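Local coordinates for protein alpha-rhamnosidase (Dictyoglomus thermophilum, PDB 6I60) that probably hydrolyses terminal non-reducing alpha-L-rhamnose residues from alpha-L-rhamnosides, and is applied to removing rhamnose selectively from natural flavonoids, at residues 559-564 with 611-616; 509-514 with 763-768; 904-907 with 912-915; 849-854 with 880-885. All blocks are in the same frame, centred on the assembly; numbering follows the deposited sequence.

Overall arrangement
Along the chain, the segments of contact 1 (559-564 with 611-616) both fall between the two segments of contact 2 (509-514 with 763-768); contact 4 (849-854 with 880-885) and then contact 3 (904-907 with 912-915) follow. Contacts 1 and 2 lie in the helical 6-hairpin glycosidase domain with centres about 9 Å apart, and touch through a probable hydrogen bond, 3.1 Å from Asp-612 OD1 to Ala-763 N. Contacts 3 and 4, centres about 14 Å apart, reach the same antiparallel sheet of the C-terminal beta domain. Nearest atoms of contacts 2 and 4 are about 8 Å apart; helix 777-784 touches both, so the C-terminal domain packs against the helical one.

Contact 1. Residues 559-564 with 611-616; sequences PAWSTA and GDWCQP
Trp-561 reaches segment 611-616 with the far rim of its benzo ring. Its CZ3 lies 3.6 Å from the carbonyl O of Gly-611, and its CH2 lies 3.8 Å from CB of Trp-613. Both partners sit at the edge of the Trp-561 indole, near its plane, so Trp-561 makes the contact with its rim. The two tryptophan side chains cross at about a right angle. In Trp-613, CG is anti to the backbone N (chi1 -159°), which carries its own indole beyond the point of contact and leaves CB as the atom that meets CH2.

The next shell sets the backbone of 611-616. Asp-612 is the centre of an inverse gamma turn, closed by a weak bond from Trp-613 N to Gly-611 O, so the carbonyl that meets the Trp-561 rim also belongs to the turn. The carboxylate of Asp-612 ties this turn to helix 761-773. Tyr-610 meets both indoles, edge-to-face with Trp-613 and with planes at about 45° to Trp-561, whose NE1 is hydrogen-bonded to a bound triethylene glycol, probably a crystallisation additive, though such molecules often settle in pockets.

Among the helices of this domain, Trp-561 belongs to 559-562, rests on Asp-509 of helix 507-512, and shares Ile-761 of helix 761-773 with Trp-613.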
loop_
_atom_site.group_PDB
_atom_site.type_symbol
_atom_site.label_atom_id
_atom_site.label_comp_id
_atom_site.label_asym_id
_atom_site.label_seq_id
_atom_site.Cartn_x
_atom_site.Cartn_y
_atom_site.Cartn_z
ATOM N N PRO A 559 2.580 6.234 -20.700
ATOM C CA PRO A 559 2.709 4.766 -20.676
ATOM C C PRO A 559 3.497 4.250 -19.484
ATOM O O PRO A 559 3.163 3.190 -18.941
ATOM C CB PRO A 559 3.407 4.459 -22.007
ATOM C CG PRO A 559 3.044 5.606 -22.892
ATOM C CD PRO A 559 2.988 6.807 -21.994
ATOM N N ALA A 560 4.531 4.978 -19.051
ATOM C CA ALA A 560 5.265 4.588 -17.852
ATOM C C ALA A 560 4.429 4.746 -16.590
ATOM O O ALA A 560 4.768 4.159 -15.557
ATOM C CB ALA A 560 6.549 5.408 -17.725
ATOM N N TRP A 561 3.353 5.528 -16.652
ATOM C CA TRP A 561 2.455 5.733 -15.525
ATOM C C TRP A 561 1.257 4.790 -15.583
ATOM O O TRP A 561 0.976 4.075 -14.615
ATOM C CB TRP A 561 1.985 7.193 -15.496
ATOM C CG TRP A 561 2.799 8.089 -14.604
ATOM C CD1 TRP A 561 2.338 8.847 -13.569
ATOM C CD2 TRP A 561 4.211 8.324 -14.675
ATOM N NE1 TRP A 561 3.373 9.537 -12.988
ATOM C CE2 TRP A 561 4.535 9.232 -13.647
ATOM C CE3 TRP A 561 5.234 7.855 -15.505
ATOM C CZ2 TRP A 561 5.836 9.679 -13.427
ATOM C CZ3 TRP A 561 6.524 8.299 -15.285
ATOM C CH2 TRP A 561 6.813 9.202 -14.254
ATOM N N SER A 562 0.555 4.764 -16.718
ATOM C CA SER A 562 -0.647 3.952 -16.856
ATOM C C SER A 562 -0.366 2.458 -16.815
ATOM O O SER A 562 -1.315 1.673 -16.710
ATOM C CB SER A 562 -1.367 4.303 -18.158
ATOM O OG SER A 562 -1.841 5.636 -18.136
ATOM N N THR A 563 0.901 2.045 -16.896
ATOM C CA THR A 563 1.241 0.631 -16.794
ATOM C C THR A 563 0.948 0.051 -15.417
ATOM O O THR A 563 1.045 -1.169 -15.246
ATOM C CB THR A 563 2.717 0.420 -17.129
ATOM O OG1 THR A 563 2.981 -0.981 -17.273
ATOM C CG2 THR A 563 3.594 0.984 -16.023
ATOM N N ALA A 564 0.591 0.889 -14.441
ATOM C CA ALA A 564 0.323 0.409 -13.091
ATOM C C ALA A 564 -0.889 -0.510 -13.028
ATOM O O ALA A 564 -1.015 -1.281 -12.071
ATOM C CB ALA A 564 0.124 1.593 -12.144
ATOM N N GLY A 611 8.298 10.265 -18.706
ATOM C CA GLY A 611 9.420 9.410 -19.058
ATOM C C GLY A 611 10.267 9.090 -17.844
ATOM O O GLY A 611 9.758 8.881 -16.738
ATOM N N ASP A 612 11.584 9.053 -18.048
ATOM C CA ASP A 612 12.537 8.863 -16.952
ATOM C C ASP A 612 12.528 10.126 -16.094
ATOM O O ASP A 612 13.368 11.020 -16.226
ATOM C CB ASP A 612 13.927 8.555 -17.493
ATOM C CG ASP A 612 14.735 7.679 -16.558
ATOM O OD1 ASP A 612 14.140 7.055 -15.655
ATOM O OD2 ASP A 612 15.971 7.613 -16.728
ATOM N N TRP A 613 11.549 10.190 -15.195
ATOM C CA TRP A 613 11.326 11.378 -14.381
ATOM C C TRP A 613 12.462 11.583 -13.385
ATOM O O TRP A 613 12.849 10.656 -12.664
ATOM C CB TRP A 613 9.996 11.249 -13.640
ATOM C CG TRP A 613 9.397 12.540 -13.172
ATOM C CD1 TRP A 613 9.082 12.876 -11.887
ATOM C CD2 TRP A 613 9.012 13.655 -13.984
ATOM N NE1 TRP A 613 8.535 14.136 -11.847
ATOM C CE2 TRP A 613 8.480 14.635 -13.121
ATOM C CE3 TRP A 613 9.072 13.924 -15.352
ATOM C CZ2 TRP A 613 8.007 15.859 -13.585
ATOM C CZ3 TRP A 613 8.600 15.138 -15.812
ATOM C CH2 TRP A 613 8.074 16.090 -14.931
ATOM N N CYS A 614 12.999 12.804 -13.358
ATOM C CA CYS A 614 13.958 13.249 -12.347
ATOM C C CYS A 614 15.263 12.453 -12.409
ATOM O O CYS A 614 15.658 11.771 -11.461
ATOM C CB CYS A 614 13.339 13.188 -10.947
ATOM S SG CYS A 614 12.019 14.383 -10.705
ATOM N N GLN A 615 15.933 12.557 -13.552
ATOM C CA GLN A 615 17.315 12.128 -13.640
ATOM C C GLN A 615 18.194 13.136 -12.901
ATOM O O GLN A 615 17.774 14.268 -12.654
ATOM C CB GLN A 615 17.742 12.005 -15.102
ATOM C CG GLN A 615 16.782 11.203 -15.969
ATOM C CD GLN A 615 17.274 11.049 -17.398
ATOM O OE1 GLN A 615 17.908 11.949 -17.951
ATOM N NE2 GLN A 615 16.983 9.902 -18.002
ATOM N N PRO A 616 19.408 12.741 -12.514
ATOM C CA PRO A 616 20.280 13.668 -11.773
ATOM C C PRO A 616 20.498 14.969 -12.533
ATOM O O PRO A 616 20.972 14.976 -13.672
ATOM C CB PRO A 616 21.582 12.875 -11.616
ATOM C CG PRO A 616 21.152 11.458 -11.642
ATOM C CD PRO A 616 19.992 11.390 -12.595
#

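Contact 2. Residues 509-514 with 763-768; sequences DAQLSA and ATRYIF
Leu-512 packs on the aliphatic stem of Arg-765 in a buried helix-to-helix contact inside the catalytic helical domain, whose 6-hairpin family is built as an (alpha/alpha)6 barrel. It joins the C-terminal end of helix 507-512 to helix 761-773, with the CA atoms of Leu-512 and Arg-765 6.5 Å apart. One methyl does most of the touching: Leu-512 CD2 stands 3.7 Å from Arg-765 CB, and CG and CD lie almost as near to it. Arg-765 CG also approaches the backbone O of Leu-512, at 3.8 Å.

The shape of the arginine explains this. Its CG is anti to the backbone N (chi1 -170°) and the chain then bends at chi2, which turns CB, CG and CD toward the leucine methyl, the side chains crossing at a slant. Within the same helix, its CD sits 3.5 Å above one face of the Tyr-766 ring, toward the rim. The side chain of Gln-511 passes near Tyr-766, whose hydroxyl is hydrogen-bonded to Tyr-633. Ser-513 OG, just past the helix end, donates to Asp-509 O at 2.8 Å.

No hydrogen bond crosses between the two segments, so van der Waals packing joins them. The arginine's charge is answered beyond them, where NH2 forms a salt bridge with Glu-515 and a hydrogen bond with Tyr-571. Arg-765 thus offers an apolar stem to Leu-512 while its buried guanidinium keeps polar partners.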
loop_
_atom_site.group_PDB
_atom_site.type_symbol
_atom_site.label_atom_id
_atom_site.label_comp_id
_atom_site.label_asym_id
_atom_site.label_seq_id
_atom_site.Cartn_x
_atom_site.Cartn_y
_atom_site.Cartn_z
ATOM N N ASP A 509 4.494 6.494 -9.621
ATOM C CA ASP A 509 5.160 6.245 -8.348
ATOM C C ASP A 509 4.646 4.973 -7.689
ATOM O O ASP A 509 5.415 4.257 -7.037
ATOM C CB ASP A 509 4.971 7.441 -7.415
ATOM C CG ASP A 509 5.311 8.759 -8.083
ATOM O OD1 ASP A 509 5.094 8.879 -9.307
ATOM O OD2 ASP A 509 5.797 9.674 -7.384
ATOM N N ALA A 510 3.355 4.672 -7.853
ATOM C CA ALA A 510 2.794 3.466 -7.256
ATOM C C ALA A 510 3.265 2.209 -7.973
ATOM O O ALA A 510 3.398 1.152 -7.346
ATOM C CB ALA A 510 1.268 3.539 -7.266
ATOM N N GLN A 511 3.526 2.303 -9.278
ATOM C CA GLN A 511 3.953 1.131 -10.034
ATOM C C GLN A 511 5.397 0.764 -9.720
ATOM O O GLN A 511 5.714 -0.415 -9.522
ATOM C CB GLN A 511 3.777 1.388 -11.531
ATOM C CG GLN A 511 4.435 0.349 -12.423
ATOM C CD GLN A 511 5.795 0.789 -12.931
ATOM O OE1 GLN A 511 5.984 1.944 -13.318
ATOM N NE2 GLN A 511 6.752 -0.133 -12.932
ATOM N N LEU A 512 6.287 1.760 -9.666
ATOM C CA LEU A 512 7.709 1.482 -9.494
ATOM C C LEU A 512 8.038 1.008 -8.085
ATOM O O LEU A 512 9.030 0.295 -7.890
ATOM C CB LEU A 512 8.530 2.725 -9.833
ATOM C CG LEU A 512 8.490 3.167 -11.296
ATOM C CD1 LEU A 512 8.935 4.611 -11.421
ATOM C CD2 LEU A 512 9.348 2.255 -12.162
ATOM N N SER A 513 7.236 1.390 -7.092
ATOM C CA SER A 513 7.469 0.987 -5.712
ATOM C C SER A 513 6.536 -0.128 -5.259
ATOM O O SER A 513 6.511 -0.454 -4.068
ATOM C CB SER A 513 7.342 2.194 -4.776
ATOM O OG SER A 513 6.019 2.703 -4.754
ATOM N N ALA A 514 5.779 -0.728 -6.180
ATOM C CA ALA A 514 4.832 -1.767 -5.790
ATOM C C ALA A 514 5.549 -3.036 -5.344
ATOM O O ALA A 514 5.099 -3.714 -4.414
ATOM C CB ALA A 514 3.871 -2.063 -6.941
ATOM N N ALA A 763 14.236 4.086 -14.830
ATOM C CA ALA A 763 15.401 3.247 -15.076
ATOM C C ALA A 763 16.107 2.817 -13.797
ATOM O O ALA A 763 16.806 1.797 -13.808
ATOM C CB ALA A 763 16.384 3.971 -15.996
ATOM N N THR A 764 15.950 3.563 -12.698
ATOM C CA THR A 764 16.531 3.124 -11.433
ATOM C C THR A 764 15.898 1.826 -10.955
ATOM O O THR A 764 16.560 1.019 -10.292
ATOM C CB THR A 764 16.374 4.208 -10.364
ATOM O OG1 THR A 764 16.766 5.475 -10.904
ATOM C CG2 THR A 764 17.238 3.895 -9.152
ATOM N N ARG A 765 14.625 1.605 -11.289
ATOM C CA ARG A 765 13.944 0.374 -10.911
ATOM C C ARG A 765 14.495 -0.847 -11.642
ATOM O O ARG A 765 14.345 -1.970 -11.148
ATOM C CB ARG A 765 12.442 0.518 -11.176
ATOM C CG ARG A 765 11.581 -0.598 -10.604
ATOM C CD ARG A 765 10.879 -1.366 -11.710
ATOM N NE ARG A 765 10.257 -2.596 -11.228
ATOM C CZ ARG A 765 10.880 -3.767 -11.149
ATOM N NH1 ARG A 765 12.150 -3.872 -11.515
ATOM N NH2 ARG A 765 10.232 -4.835 -10.702
ATOM N N TYR A 766 15.143 -0.656 -12.795
ATOM C CA TYR A 766 15.629 -1.771 -13.596
ATOM C C TYR A 766 17.146 -1.893 -13.643
ATOM O O TYR A 766 17.644 -2.964 -14.002
ATOM C CB TYR A 766 15.113 -1.661 -15.040
ATOM C CG TYR A 766 13.611 -1.544 -15.169
ATOM C CD1 TYR A 766 12.783 -2.628 -14.901
ATOM C CD2 TYR A 766 13.020 -0.353 -15.571
ATOM C CE1 TYR A 766 11.408 -2.526 -15.024
ATOM C CE2 TYR A 766 11.646 -0.241 -15.696
ATOM C CZ TYR A 766 10.845 -1.329 -15.422
ATOM O OH TYR A 766 9.478 -1.223 -15.545
ATOM N N ILE A 767 17.887 -0.839 -13.293
ATOM C CA ILE A 767 19.328 -0.841 -13.528
ATOM C C ILE A 767 20.029 -1.857 -12.631
ATOM O O ILE A 767 20.966 -2.538 -13.064
ATOM C CB ILE A 767 19.905 0.575 -13.343
ATOM C CG1 ILE A 767 21.417 0.569 -13.580
ATOM C CG2 ILE A 767 19.574 1.119 -11.963
ATOM C CD1 ILE A 767 21.940 1.840 -14.209
ATOM N N PHE A 768 19.589 -1.990 -11.377
ATOM C CA PHE A 768 20.263 -2.909 -10.465
ATOM C C PHE A 768 20.047 -4.358 -10.880
ATOM O O PHE A 768 20.964 -5.182 -10.777
ATOM C CB PHE A 768 19.778 -2.681 -9.034
ATOM C CG PHE A 768 20.152 -1.343 -8.478
ATOM C CD1 PHE A 768 21.423 -1.116 -7.983
ATOM C CD2 PHE A 768 19.235 -0.307 -8.459
ATOM C CE1 PHE A 768 21.773 0.119 -7.475
ATOM C CE2 PHE A 768 19.578 0.929 -7.951
ATOM C CZ PHE A 768 20.848 1.143 -7.458
#

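Contact 3. Residues 904-907 with 912-915; sequences RFVV and NIIY
Phe-905 and Tyr-915 are brought together by different first torsions: in Phe-905, CG stands between the backbone N and the carbonyl carbon (chi1 45°), whereas Tyr-915 holds CG anti to its N. The two rings end up almost parallel, their planes 9° apart, yet slid so far along each other that the centroids are 5.3 Å apart and overlap is slight. The closest atoms are CE1 of Phe-905 and CE1 of Tyr-915, 3.3 Å apart.

Toward the hairpin turn the packing becomes aliphatic. CB of Val-907 lies 3.8 Å from CB of Tyr-915, and CG1 of Val-907 meets CD1 of Ile-914 at 3.7 Å. Val-906 CG1 touches Ile-913 CG2 at 3.5 Å. A single backbone hydrogen bond spans the segments, from Ile-914 N to Val-907 O, 3.2 Å long and nearly straight at 166°. A serine in place of Phe-905 would probably leave the Tyr-915 ring without this aromatic neighbour and open a gap beside Ile-928.

Segment 904-907 leads into strand 908-909, and segment 912-915 begins with strand 912-913, antiparallel to it and outermost in its sheet within this chain. Phe-905 and Val-907 rest on Met-941 of the adjoining strand 935-941. Phe-905 and Tyr-915 both meet Ile-928 of strand 927-932, which belongs to the other sheet of the C-terminal domain, and the Tyr-915 hydroxyl bonds to Glu-923 of strand 922-923 in that same sheet.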
loop_
_atom_site.group_PDB
_atom_site.type_symbol
_atom_site.label_atom_id
_atom_site.label_comp_id
_atom_site.label_asym_id
_atom_site.label_seq_id
_atom_site.Cartn_x
_atom_site.Cartn_y
_atom_site.Cartn_z
ATOM N N ARG A 904 38.250 -25.124 -4.867
ATOM C CA ARG A 904 37.809 -26.402 -4.329
ATOM C C ARG A 904 36.973 -26.146 -3.084
ATOM O O ARG A 904 37.245 -25.207 -2.335
ATOM C CB ARG A 904 38.996 -27.299 -4.006
ATOM C CG ARG A 904 38.604 -28.642 -3.433
ATOM C CD ARG A 904 39.418 -29.009 -2.208
ATOM N NE ARG A 904 40.582 -28.164 -1.962
ATOM C CZ ARG A 904 40.650 -27.313 -0.949
ATOM N NH1 ARG A 904 39.622 -27.191 -0.124
ATOM N NH2 ARG A 904 41.729 -26.586 -0.752
ATOM N N PHE A 905 35.952 -26.970 -2.869
ATOM C CA PHE A 905 35.040 -26.774 -1.750
ATOM C C PHE A 905 34.418 -28.116 -1.400
ATOM O O PHE A 905 34.774 -29.152 -1.966
ATOM C CB PHE A 905 33.987 -25.715 -2.084
ATOM C CG PHE A 905 33.389 -25.868 -3.451
ATOM C CD1 PHE A 905 32.240 -26.617 -3.640
ATOM C CD2 PHE A 905 33.978 -25.268 -4.552
ATOM C CE1 PHE A 905 31.689 -26.762 -4.898
ATOM C CE2 PHE A 905 33.435 -25.412 -5.813
ATOM C CZ PHE A 905 32.288 -26.160 -5.986
ATOM N N VAL A 906 33.478 -28.091 -0.457
ATOM C CA VAL A 906 32.892 -29.301 0.104
ATOM C C VAL A 906 31.380 -29.341 -0.091
ATOM O O VAL A 906 30.836 -30.329 -0.591
ATOM C CB VAL A 906 33.255 -29.459 1.598
ATOM C CG1 VAL A 906 32.935 -30.860 2.077
ATOM C CG2 VAL A 906 34.729 -29.147 1.820
ATOM N N VAL A 907 30.685 -28.267 0.296
ATOM C CA VAL A 907 29.223 -28.192 0.274
ATOM C C VAL A 907 28.635 -29.282 1.164
ATOM O O VAL A 907 28.607 -30.460 0.792
ATOM C CB VAL A 907 28.656 -28.282 -1.157
ATOM C CG1 VAL A 907 27.138 -28.238 -1.122
ATOM C CG2 VAL A 907 29.198 -27.153 -2.015
ATOM N N ASN A 912 26.041 -33.737 6.620
ATOM C CA ASN A 912 26.146 -34.646 5.486
ATOM C C ASN A 912 26.860 -33.943 4.338
ATOM O O ASN A 912 26.418 -32.884 3.880
ATOM C CB ASN A 912 24.764 -35.122 5.036
ATOM C CG ASN A 912 23.939 -35.685 6.176
ATOM O OD1 ASN A 912 24.466 -36.341 7.075
ATOM N ND2 ASN A 912 22.635 -35.431 6.144
ATOM N N ILE A 913 27.955 -34.535 3.877
ATOM C CA ILE A 913 28.674 -34.027 2.715
ATOM C C ILE A 913 27.931 -34.458 1.458
ATOM O O ILE A 913 27.556 -35.628 1.316
ATOM C CB ILE A 913 30.126 -34.534 2.708
ATOM C CG1 ILE A 913 30.740 -34.432 4.110
ATOM C CG2 ILE A 913 30.953 -33.765 1.697
ATOM C CD1 ILE A 913 30.704 -35.729 4.904
ATOM N N ILE A 914 27.714 -33.517 0.540
ATOM C CA ILE A 914 26.845 -33.775 -0.603
ATOM C C ILE A 914 27.519 -33.390 -1.913
ATOM O O ILE A 914 26.875 -33.380 -2.968
ATOM C CB ILE A 914 25.506 -33.033 -0.444
ATOM C CG1 ILE A 914 25.756 -31.561 -0.114
ATOM C CG2 ILE A 914 24.659 -33.685 0.638
ATOM C CD1 ILE A 914 24.515 -30.702 -0.162
ATOM N N TYR A 915 28.817 -33.078 -1.868
ATOM C CA TYR A 915 29.527 -32.676 -3.086
ATOM C C TYR A 915 31.032 -32.864 -2.862
ATOM O O TYR A 915 31.720 -31.944 -2.422
ATOM C CB TYR A 915 29.204 -31.246 -3.470
ATOM C CG TYR A 915 29.760 -30.831 -4.811
ATOM C CD1 TYR A 915 31.009 -30.230 -4.910
ATOM C CD2 TYR A 915 29.035 -31.031 -5.978
ATOM C CE1 TYR A 915 31.521 -29.846 -6.133
ATOM C CE2 TYR A 915 29.540 -30.648 -7.207
ATOM C CZ TYR A 915 30.783 -30.055 -7.276
ATOM O OH TYR A 915 31.294 -29.670 -8.494
#

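Contact 4. Residues 849-854 with 880-885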
loop_
_atom_site.group_PDB
_atom_site.type_symbol
_atom_site.label_atom_id
_atom_site.label_comp_id
_atom_site.label_asym_id
_atom_site.label_seq_id
_atom_site.Cartn_x
_atom_site.Cartn_y
_atom_site.Cartn_z
ATOM N N PHE A 849 16.618 -19.373 -3.795
ATOM C CA PHE A 849 17.527 -18.875 -2.761
ATOM C C PHE A 849 18.893 -18.672 -3.411
ATOM O O PHE A 849 19.731 -19.573 -3.431
ATOM C CB PHE A 849 17.602 -19.843 -1.585
ATOM C CG PHE A 849 16.292 -20.045 -0.874
ATOM C CD1 PHE A 849 15.868 -19.146 0.092
ATOM C CD2 PHE A 849 15.491 -21.138 -1.162
ATOM C CE1 PHE A 849 14.667 -19.330 0.751
ATOM C CE2 PHE A 849 14.289 -21.327 -0.506
ATOM C CZ PHE A 849 13.877 -20.422 0.454
ATOM N N GLU A 850 19.119 -17.471 -3.946
ATOM C CA GLU A 850 20.353 -17.136 -4.658
ATOM C C GLU A 850 20.999 -15.920 -4.008
ATOM O O GLU A 850 20.758 -14.777 -4.429
ATOM C CB GLU A 850 20.077 -16.882 -6.138
ATOM C CG GLU A 850 21.322 -16.642 -6.969
ATOM C CD GLU A 850 20.998 -16.147 -8.361
ATOM O OE1 GLU A 850 20.331 -16.887 -9.115
ATOM O OE2 GLU A 850 21.406 -15.017 -8.698
ATOM N N PRO A 851 21.831 -16.115 -2.990
ATOM C CA PRO A 851 22.491 -14.976 -2.346
ATOM C C PRO A 851 23.623 -14.425 -3.196
ATOM O O PRO A 851 24.227 -15.128 -4.010
ATOM C CB PRO A 851 23.025 -15.574 -1.040
ATOM C CG PRO A 851 23.260 -17.008 -1.365
ATOM C CD PRO A 851 22.205 -17.399 -2.370
ATOM N N HIS A 852 23.903 -13.140 -2.995
ATOM C CA HIS A 852 24.951 -12.431 -3.727
ATOM C C HIS A 852 25.867 -11.745 -2.724
ATOM O O HIS A 852 25.685 -10.560 -2.409
ATOM C CB HIS A 852 24.355 -11.424 -4.710
ATOM C CG HIS A 852 23.724 -12.056 -5.912
ATOM N ND1 HIS A 852 24.194 -11.853 -7.191
ATOM C CD2 HIS A 852 22.664 -12.890 -6.028
ATOM C CE1 HIS A 852 23.449 -12.533 -8.044
ATOM N NE2 HIS A 852 22.515 -13.172 -7.364
ATOM N N PRO A 853 26.864 -12.458 -2.200
ATOM C CA PRO A 853 27.796 -11.831 -1.253
ATOM C C PRO A 853 28.859 -11.010 -1.964
ATOM O O PRO A 853 29.925 -11.526 -2.315
ATOM C CB PRO A 853 28.402 -13.028 -0.511
ATOM C CG PRO A 853 28.232 -14.200 -1.439
ATOM C CD PRO A 853 27.221 -13.853 -2.501
ATOM N N VAL A 854 28.579 -9.729 -2.181
ATOM C CA VAL A 854 29.451 -8.858 -2.952
ATOM C C VAL A 854 30.116 -7.856 -2.014
ATOM O O VAL A 854 29.713 -7.680 -0.864
ATOM C CB VAL A 854 28.688 -8.138 -4.078
ATOM C CG1 VAL A 854 28.415 -9.093 -5.224
ATOM C CG2 VAL A 854 27.391 -7.567 -3.540
ATOM N N ASN A 880 36.890 -18.962 4.927
ATOM C CA ASN A 880 36.867 -20.391 4.644
ATOM C C ASN A 880 35.464 -20.928 4.413
ATOM O O ASN A 880 35.240 -21.650 3.437
ATOM C CB ASN A 880 37.547 -21.164 5.788
ATOM C CG ASN A 880 37.196 -20.612 7.158
ATOM O OD1 ASN A 880 36.702 -19.490 7.281
ATOM N ND2 ASN A 880 37.454 -21.399 8.198
ATOM N N ILE A 881 34.504 -20.591 5.271
ATOM C CA ILE A 881 33.169 -21.180 5.233
ATOM C C ILE A 881 32.172 -20.143 4.735
ATOM O O ILE A 881 32.174 -18.996 5.200
ATOM C CB ILE A 881 32.751 -21.711 6.614
ATOM C CG1 ILE A 881 33.871 -22.555 7.226
ATOM C CG2 ILE A 881 31.459 -22.510 6.510
ATOM C CD1 ILE A 881 34.255 -22.141 8.622
ATOM N N PHE A 882 31.318 -20.547 3.798
ATOM C CA PHE A 882 30.157 -19.762 3.387
ATOM C C PHE A 882 28.913 -20.490 3.881
ATOM O O PHE A 882 28.547 -21.539 3.341
ATOM C CB PHE A 882 30.116 -19.566 1.873
ATOM C CG PHE A 882 28.967 -18.714 1.407
ATOM C CD1 PHE A 882 28.946 -17.353 1.671
ATOM C CD2 PHE A 882 27.903 -19.274 0.719
ATOM C CE1 PHE A 882 27.888 -16.565 1.251
ATOM C CE2 PHE A 882 26.843 -18.491 0.295
ATOM C CZ PHE A 882 26.835 -17.136 0.563
ATOM N N SER A 883 28.273 -19.943 4.909
ATOM C CA SER A 883 27.101 -20.563 5.505
ATOM C C SER A 883 25.832 -20.121 4.783
ATOM O O SER A 883 25.786 -19.072 4.137
ATOM C CB SER A 883 27.004 -20.216 6.992
ATOM O OG SER A 883 28.105 -20.736 7.716
ATOM N N MET A 884 24.792 -20.944 4.903
ATOM C CA MET A 884 23.498 -20.619 4.318
ATOM C C MET A 884 22.416 -21.426 5.019
ATOM O O MET A 884 22.511 -22.655 5.094
ATOM C CB MET A 884 23.483 -20.899 2.813
ATOM C CG MET A 884 22.480 -20.058 2.047
ATOM S SD MET A 884 22.479 -20.415 0.283
ATOM C CE MET A 884 24.202 -20.809 0.017
ATOM N N ARG A 885 21.396 -20.738 5.528
ATOM C CA ARG A 885 20.264 -21.378 6.187
ATOM C C ARG A 885 18.979 -20.862 5.562
ATOM O O ARG A 885 18.718 -19.655 5.583
ATOM C CB ARG A 885 20.268 -21.113 7.694
ATOM C CG ARG A 885 19.171 -21.849 8.445
ATOM C CD ARG A 885 18.984 -21.297 9.846
ATOM N NE ARG A 885 18.245 -22.222 10.700
ATOM C CZ ARG A 885 16.938 -22.146 10.930
ATOM N NH1 ARG A 885 16.218 -21.184 10.368
ATOM N NH2 ARG A 885 16.352 -23.032 11.724
#
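Apolar packing is what joins the two segments: Pro-851 and Pro-853 meet Phe-882 and Met-884, and no hydrogen bond crosses between them. Phe-882 has CG anti to its backbone N (chi1 -178°), which extends the ring across to the prolines. Pro-853 CG comes to this ring obliquely, 3.6 Å from Phe-882 CE1; the side chains as a whole cross at about a right angle. Pro-851 CG comes in instead at the ring edge, near the plane, 4.1 Å from CZ. The same Pro-851 CG is 3.9 Å from SD of Met-884, whose chain runs straight through chi2 and bends only at chi3. An alanine in place of Phe-882 would probably open a gap between the two prolines and strand 882-888, with Pro-853 losing the ring its CG packs on.

These side chains help fill the interior between the two sheets of the C-terminal beta sandwich. Strand 882-888 belongs to one sheet, strands 846-849 and 893-899 to the other; Pro-899 touches both Pro-853 and Phe-882, and Trp-875 of strand 869-877 meets both prolines of 849-854.

Polar bonding occupies the other side of 849-854, where the CB atoms of Glu-850 and His-852 point away from 880-885. His-852 NE2 donates at 2.5 Å and 150° to Glu-850 OE2, which receives it on its anti lone pair and lies close to the imidazole plane. Glu-850 OE1 is hydrogen-bonded to His-897 ND1, and His-852 ND1 to Asp-777 of helix 777-784; two carboxylates so placed around His-852 would tend to favour a positively charged imidazole.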